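Local structure of glutathione S-transferase (4IVF) at residues D47-V50 against K51-N55; G202-Y205 against D206-K210. The protein binds glutathione, two molecules per subunit, and is probably a dimeric glutathione transferase of the Ure2p-like type. All coordinates share one frame; numbering follows the deposited sequence.

Contact 1: D47-V50 against K51-N55; sequences DWFV and KLNPN
Phe-49 and Asn-53 meet in a local contact at the end of the short helix 47-52, as the chain passes into the turn 53-55. The helix belongs to the thioredoxin-like N-terminal domain. In the chain it comes between strands 32-36 and 60-63. Lys-51 N bonds to Asp-47 O in the helical i+4 pattern, at 3.2 Å. Two residues on, Phe-49 O takes two donors. Asn-53 N gives the stronger bond, 2.7 Å to Phe-49 O. Leu-52 N adds a weak one. Pro-54 has no N-H for Val-50 O, and the series stops there.

The side chains of Phe-49 and Asn-53 run alongside each other and point the same way. Phe-49 CG is anti to the backbone N (chi1 -176°), which lays the ring beside Asn-53. Asn-53 CB lies over one face of this ring, and Phe-49 CE2 is 4.1 Å from Asn-53 ND2. Ring and amide planes stand 73° apart. Leu-52 CD1 reaches the Trp-48 ring, 3.8 Å from Trp-48 CZ3. Asn-53 also turns the chain: its OD1 accepts Asn-55 N at 3.1 Å, closing an Asx turn. The donor sits 58° out of the carbonyl plane. Asn-53 ND2 bonds weakly to Thr-60, and Trp-48 NE1 bonds to Glu-46. Asn-53 is thus held at both ends of its amide, by the Asx turn at OD1 and more weakly at ND2.

Phe-49 also packs on Phe-37 and on Ile-58, which binds glutathione, while Asn-55 bonds to Arg-149 and Glu-117 of the second subunit. The two carbonyls at the helix end are met differently. Phe-49 O is served within the turn by Asn-53 N. Val-50 O, which Pro-54 cannot serve, accepts from Arg-160 of the second subunit.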
ATOM      1  N   ASP F  47     -18.901  -7.213 -14.975  1.00 20.28           N
ATOM      2  CA  ASP F  47     -19.193  -8.277 -14.002  1.00 24.90           C
ATOM      3  C   ASP F  47     -18.127  -9.370 -13.964  1.00 24.73           C
ATOM      4  O   ASP F  47     -17.682  -9.780 -12.889  1.00 23.89           O
ATOM      5  CB  ASP F  47     -20.573  -8.914 -14.258  1.00 25.48           C
ATOM      6  CG  ASP F  47     -21.730  -7.960 -13.974  1.00 36.05           C
ATOM      7  OD1 ASP F  47     -21.612  -7.106 -13.062  1.00 40.88           O
ATOM      8  OD2 ASP F  47     -22.771  -8.071 -14.660  1.00 40.50           O
ATOM      9  N   TRP F  48     -17.712  -9.827 -15.138  1.00 20.56           N
ATOM     10  CA  TRP F  48     -16.753 -10.919 -15.231  1.00 20.42           C
ATOM     11  C   TRP F  48     -15.415 -10.602 -14.549  1.00 18.79           C
ATOM     12  O   TRP F  48     -14.769 -11.497 -14.002  1.00 22.14           O
ATOM     13  CB  TRP F  48     -16.514 -11.289 -16.691  1.00 21.29           C
ATOM     14  CG  TRP F  48     -15.669 -10.305 -17.428  1.00 20.44           C
ATOM     15  CD1 TRP F  48     -16.102  -9.239 -18.147  1.00 20.68           C
ATOM     16  CD2 TRP F  48     -14.240 -10.290 -17.506  1.00 19.39           C
ATOM     17  NE1 TRP F  48     -15.037  -8.561 -18.682  1.00 22.97           N
ATOM     18  CE2 TRP F  48     -13.878  -9.182 -18.294  1.00 25.38           C
ATOM     19  CE3 TRP F  48     -13.224 -11.104 -16.976  1.00 19.38           C
ATOM     20  CZ2 TRP F  48     -12.548  -8.871 -18.577  1.00 18.18           C
ATOM     21  CZ3 TRP F  48     -11.907 -10.794 -17.261  1.00 17.98           C
ATOM     22  CH2 TRP F  48     -11.581  -9.688 -18.055  1.00 21.29           C
ATOM     23  N   PHE F  49     -14.998  -9.338 -14.584  1.00 17.78           N
ATOM     24  CA  PHE F  49     -13.685  -8.962 -14.040  1.00 16.41           C
ATOM     25  C   PHE F  49     -13.722  -8.704 -12.535  1.00 15.69           C
ATOM     26  O   PHE F  49     -12.764  -8.993 -11.808  1.00 14.97           O
ATOM     27  CB  PHE F  49     -13.110  -7.747 -14.768  1.00 15.81           C
ATOM     28  CG  PHE F  49     -11.724  -7.376 -14.311  1.00 16.73           C
ATOM     29  CD1 PHE F  49     -10.639  -8.203 -14.603  1.00 14.51           C
ATOM     30  CD2 PHE F  49     -11.507  -6.213 -13.583  1.00 13.76           C
ATOM     31  CE1 PHE F  49      -9.355  -7.877 -14.172  1.00 18.56           C
ATOM     32  CE2 PHE F  49     -10.217  -5.873 -13.149  1.00 16.12           C
ATOM     33  CZ  PHE F  49      -9.141  -6.712 -13.441  1.00 13.82           C
ATOM     34  N   VAL F  50     -14.845  -8.157 -12.084  1.00 16.05           N
ATOM     35  CA  VAL F  50     -15.091  -7.916 -10.679  1.00 17.05           C
ATOM     36  C   VAL F  50     -15.161  -9.234  -9.898  1.00 22.14           C
ATOM     37  O   VAL F  50     -14.825  -9.271  -8.715  1.00 23.25           O
ATOM     38  CB  VAL F  50     -16.351  -7.036 -10.506  1.00 20.70           C
ATOM     39  CG1 VAL F  50     -16.833  -6.997  -9.055  1.00 17.92           C
ATOM     40  CG2 VAL F  50     -16.059  -5.636 -11.010  1.00 18.25           C
ATOM     41  N   LYS F  51     -15.569 -10.320 -10.561  1.00 25.76           N
ATOM     42  CA  LYS F  51     -15.516 -11.646  -9.938  1.00 22.84           C
ATOM     43  C   LYS F  51     -14.075 -12.063  -9.661  1.00 23.72           C
ATOM     44  O   LYS F  51     -13.798 -12.716  -8.655  1.00 19.96           O
ATOM     45  CB  LYS F  51     -16.180 -12.711 -10.809  1.00 24.36           C
ATOM     46  CG  LYS F  51     -17.680 -12.564 -10.957  1.00 28.34           C
ATOM     47  CD  LYS F  51     -18.249 -13.705 -11.774  1.00 31.76           C
ATOM     48  CE  LYS F  51     -19.554 -13.301 -12.428  1.00 44.93           C
ATOM     49  NZ  LYS F  51     -19.808 -14.106 -13.656  1.00 53.00           N
ATOM     50  N   LEU F  52     -13.165 -11.690 -10.559  1.00 25.06           N
ATOM     51  CA  LEU F  52     -11.748 -12.005 -10.393  1.00 23.53           C
ATOM     52  C   LEU F  52     -11.121 -11.052  -9.397  1.00 21.35           C
ATOM     53  O   LEU F  52     -10.319 -11.441  -8.560  1.00 23.77           O
ATOM     54  CB  LEU F  52     -11.017 -11.894 -11.726  1.00 24.16           C
ATOM     55  CG  LEU F  52     -11.425 -12.922 -12.773  1.00 23.66           C
ATOM     56  CD1 LEU F  52     -10.721 -12.638 -14.108  1.00 18.49           C
ATOM     57  CD2 LEU F  52     -11.104 -14.316 -12.258  1.00 24.82           C
ATOM     58  N   ASN F  53     -11.512  -9.791  -9.502  1.00 18.09           N
ATOM     59  CA  ASN F  53     -11.003  -8.745  -8.649  1.00 16.05           C
ATOM     60  C   ASN F  53     -12.122  -7.826  -8.187  1.00 13.25           C
ATOM     61  O   ASN F  53     -12.513  -6.911  -8.909  1.00 17.09           O
ATOM     62  CB  ASN F  53      -9.939  -7.939  -9.394  1.00 13.90           C
ATOM     63  CG  ASN F  53      -9.455  -6.741  -8.598  1.00 13.94           C
ATOM     64  OD1 ASN F  53      -9.705  -6.637  -7.393  1.00 11.76           O
ATOM     65  ND2 ASN F  53      -8.760  -5.831  -9.268  1.00 11.17           N
ATOM     66  N   PRO F  54     -12.609  -8.044  -6.958  1.00 19.16           N
ATOM     67  CA  PRO F  54     -13.727  -7.318  -6.345  1.00 17.80           C
ATOM     68  C   PRO F  54     -13.565  -5.801  -6.420  1.00 14.77           C
ATOM     69  O   PRO F  54     -14.554  -5.077  -6.498  1.00 18.01           O
ATOM     70  CB  PRO F  54     -13.670  -7.762  -4.879  1.00 18.09           C
ATOM     71  CG  PRO F  54     -12.947  -9.054  -4.901  1.00 23.21           C
ATOM     72  CD  PRO F  54     -11.943  -8.939  -5.995  1.00 22.86           C
ATOM     73  N   ASN F  55     -12.328  -5.323  -6.381  1.00 13.68           N
ATOM     74  CA  ASN F  55     -12.068  -3.886  -6.431  1.00 18.49           C
ATOM     75  C   ASN F  55     -12.360  -3.262  -7.810  1.00 17.96           C
ATOM     76  O   ASN F  55     -12.577  -2.060  -7.920  1.00 18.99           O
ATOM     77  CB  ASN F  55     -10.620  -3.600  -6.001  1.00 15.68           C
ATOM     78  CG  ASN F  55     -10.365  -2.131  -5.735  1.00 14.77           C
ATOM     79  OD1 ASN F  55     -11.252  -1.399  -5.303  1.00 15.05           O
ATOM     80  ND2 ASN F  55      -9.140  -1.694  -5.988  1.00 20.23           N
TER

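Contact 2: G202-Y205 against D206-K210; sequences GKWY and DSLLK
Leu-208 and Leu-209 each lie over the face of an aromatic ring one helical turn earlier, Leu-208 with CD1 and Leu-209 with CG. In the first pair Leu-208 CD1 sits above the indole of Trp-204, 3.7 Å from the centroid of the five-membered ring and 24° off its normal. Its nearest ring atom is Trp-204 CE2, at 3.4 Å. In the second pair Leu-209 CG lies over the Tyr-205 ring, 4.2 Å from the centroid and 17° off the normal. CD1 of Leu-209 comes to 3.3 Å from Tyr-205 CE2. Both are CH-pi contacts. Both rings have CG anti to the backbone N (chi1 164° for Trp-204), while the leucine CG atoms lie beside their own N. These differing torsions bring ring and leucine together over one turn.

Underneath runs regular i to i+4 bonding, such as Leu-208 N to Trp-204 O at 3.1 Å. The chemistry is thus mainly apolar. The two pairs form within helix 199-209, and their side chains also pack on helix 176-185 and on Phe-218. A carboxylate, Asp-178, accepts the indole N-H of the buried Trp-204.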
ATOM      1  N   GLY F 202      16.742  12.130 -10.085  1.00 14.91           N
ATOM      2  CA  GLY F 202      17.063  12.352 -11.481  1.00 14.82           C
ATOM      3  C   GLY F 202      18.054  11.355 -12.049  1.00 15.30           C
ATOM      4  O   GLY F 202      17.876  10.882 -13.158  1.00 16.10           O
ATOM      5  N   LYS F 203      19.109  11.035 -11.299  1.00 15.48           N
ATOM      6  CA  LYS F 203      20.111  10.066 -11.758  1.00 17.44           C
ATOM      7  C   LYS F 203      19.563   8.642 -11.709  1.00 15.66           C
ATOM      8  O   LYS F 203      19.782   7.836 -12.619  1.00 27.81           O
ATOM      9  CB  LYS F 203      21.379  10.147 -10.896  1.00 18.19           C
ATOM     10  CG  LYS F 203      22.207  11.404 -11.064  1.00 26.96           C
ATOM     11  CD  LYS F 203      23.205  11.540  -9.913  1.00 37.00           C
ATOM     12  CE  LYS F 203      24.390  12.429 -10.278  1.00 44.92           C
ATOM     13  NZ  LYS F 203      25.719  11.725 -10.155  1.00 47.93           N
ATOM     14  N   TRP F 204      18.873   8.343 -10.617  1.00 14.84           N
ATOM     15  CA  TRP F 204      18.206   7.067 -10.418  1.00 20.41           C
ATOM     16  C   TRP F 204      17.207   6.825 -11.557  1.00 24.36           C
ATOM     17  O   TRP F 204      17.201   5.757 -12.188  1.00 26.15           O
ATOM     18  CB  TRP F 204      17.516   7.090  -9.048  1.00 17.63           C
ATOM     19  CG  TRP F 204      16.467   6.036  -8.799  1.00 14.73           C
ATOM     20  CD1 TRP F 204      16.655   4.815  -8.234  1.00 20.20           C
ATOM     21  CD2 TRP F 204      15.062   6.146  -9.062  1.00 14.04           C
ATOM     22  NE1 TRP F 204      15.458   4.144  -8.144  1.00 17.95           N
ATOM     23  CE2 TRP F 204      14.466   4.937  -8.653  1.00 15.47           C
ATOM     24  CE3 TRP F 204      14.251   7.146  -9.624  1.00 13.42           C
ATOM     25  CZ2 TRP F 204      13.095   4.695  -8.781  1.00 15.45           C
ATOM     26  CZ3 TRP F 204      12.889   6.898  -9.762  1.00 16.48           C
ATOM     27  CH2 TRP F 204      12.327   5.688  -9.334  1.00 11.89           C
ATOM     28  N   TYR F 205      16.391   7.836 -11.843  1.00 14.01           N
ATOM     29  CA  TYR F 205      15.428   7.758 -12.941  1.00 17.24           C
ATOM     30  C   TYR F 205      16.113   7.540 -14.295  1.00 17.97           C
ATOM     31  O   TYR F 205      15.735   6.645 -15.059  1.00 17.54           O
ATOM     32  CB  TYR F 205      14.563   9.026 -12.977  1.00 20.63           C
ATOM     33  CG  TYR F 205      13.442   8.987 -14.009  1.00 20.95           C
ATOM     34  CD1 TYR F 205      12.319   8.191 -13.814  1.00 17.92           C
ATOM     35  CD2 TYR F 205      13.508   9.745 -15.164  1.00 24.56           C
ATOM     36  CE1 TYR F 205      11.296   8.150 -14.743  1.00 19.37           C
ATOM     37  CE2 TYR F 205      12.492   9.719 -16.088  1.00 29.98           C
ATOM     38  CZ  TYR F 205      11.387   8.908 -15.877  1.00 24.38           C
ATOM     39  OH  TYR F 205      10.374   8.872 -16.801  1.00 20.21           O
ATOM     40  N   ASP F 206      17.124   8.355 -14.583  1.00 15.58           N
ATOM     41  CA  ASP F 206      17.846   8.256 -15.852  1.00 20.73           C
ATOM     42  C   ASP F 206      18.501   6.883 -16.015  1.00 21.33           C
ATOM     43  O   ASP F 206      18.552   6.332 -17.122  1.00 20.26           O
ATOM     44  CB  ASP F 206      18.912   9.363 -15.994  1.00 17.46           C
ATOM     45  CG  ASP F 206      18.314  10.767 -16.050  1.00 35.17           C
ATOM     46  OD1 ASP F 206      17.117  10.910 -16.391  1.00 32.40           O
ATOM     47  OD2 ASP F 206      19.056  11.737 -15.749  1.00 36.84           O
ATOM     48  N   SER F 207      19.013   6.343 -14.913  1.00 19.94           N
ATOM     49  CA  SER F 207      19.644   5.024 -14.933  1.00 22.29           C
ATOM     50  C   SER F 207      18.657   3.910 -15.286  1.00 21.61           C
ATOM     51  O   SER F 207      18.970   3.013 -16.076  1.00 22.10           O
ATOM     52  CB  SER F 207      20.302   4.729 -13.589  1.00 20.19           C
ATOM     53  OG  SER F 207      21.502   5.465 -13.459  1.00 25.43           O
ATOM     54  N   LEU F 208      17.468   3.968 -14.698  1.00 15.96           N
ATOM     55  CA  LEU F 208      16.449   2.956 -14.971  1.00 22.62           C
ATOM     56  C   LEU F 208      15.946   2.968 -16.424  1.00 22.40           C
ATOM     57  O   LEU F 208      15.726   1.911 -17.018  1.00 21.27           O
ATOM     58  CB  LEU F 208      15.294   3.077 -13.978  1.00 19.85           C
ATOM     59  CG  LEU F 208      15.671   2.487 -12.621  1.00 19.76           C
ATOM     60  CD1 LEU F 208      14.859   3.089 -11.489  1.00 13.56           C
ATOM     61  CD2 LEU F 208      15.470   0.982 -12.666  1.00 23.40           C
ATOM     62  N   LEU F 209      15.795   4.153 -17.009  1.00 20.70           N
ATOM     63  CA  LEU F 209      15.271   4.239 -18.370  1.00 17.50           C
ATOM     64  C   LEU F 209      16.281   3.752 -19.391  1.00 22.12           C
ATOM     65  O   LEU F 209      15.947   3.568 -20.559  1.00 25.72           O
ATOM     66  CB  LEU F 209      14.883   5.659 -18.718  1.00 20.92           C
ATOM     67  CG  LEU F 209      13.765   6.327 -17.938  1.00 25.68           C
ATOM     68  CD1 LEU F 209      13.702   7.752 -18.425  1.00 24.41           C
ATOM     69  CD2 LEU F 209      12.457   5.624 -18.186  1.00 25.46           C
ATOM     70  N   LYS F 210      17.518   3.546 -18.953  1.00 18.65           N
ATOM     71  CA  LYS F 210      18.550   3.050 -19.848  1.00 21.67           C
ATOM     72  C   LYS F 210      18.435   1.542 -19.994  1.00 22.10           C
ATOM     73  O   LYS F 210      18.955   0.969 -20.940  1.00 29.05           O
ATOM     74  CB  LYS F 210      19.946   3.413 -19.337  1.00 30.81           C
ATOM     75  CG  LYS F 210      20.286   4.884 -19.406  1.00 31.92           C
ATOM     76  CD  LYS F 210      21.751   5.097 -19.047  1.00 39.62           C
ATOM     77  CE  LYS F 210      22.217   6.502 -19.389  1.00 43.47           C
ATOM     78  NZ  LYS F 210      23.690   6.644 -19.206  1.00 51.49           N
TER

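Overall arrangement
Contact 1 comes first along the chain, on helix 47-52 and the loop after it. Contact 2 follows much later, on helix 199-209. Their centres are 36 Å apart, and their nearest atoms about 23 Å. They lie on opposite sides of the chain's centre. Contact 1 belongs to the thioredoxin-like N-terminal domain, contact 2 to the all-helical C-terminal domain. They share no helix or sheet. Contact 1 lies near the glutathione site and touches the second subunit. Contact 2 is away from the annotated sites and meets no other chain of the assembly. Together they sample both halves of the two-domain GST fold, one at the dimer interface and one within the helical domain.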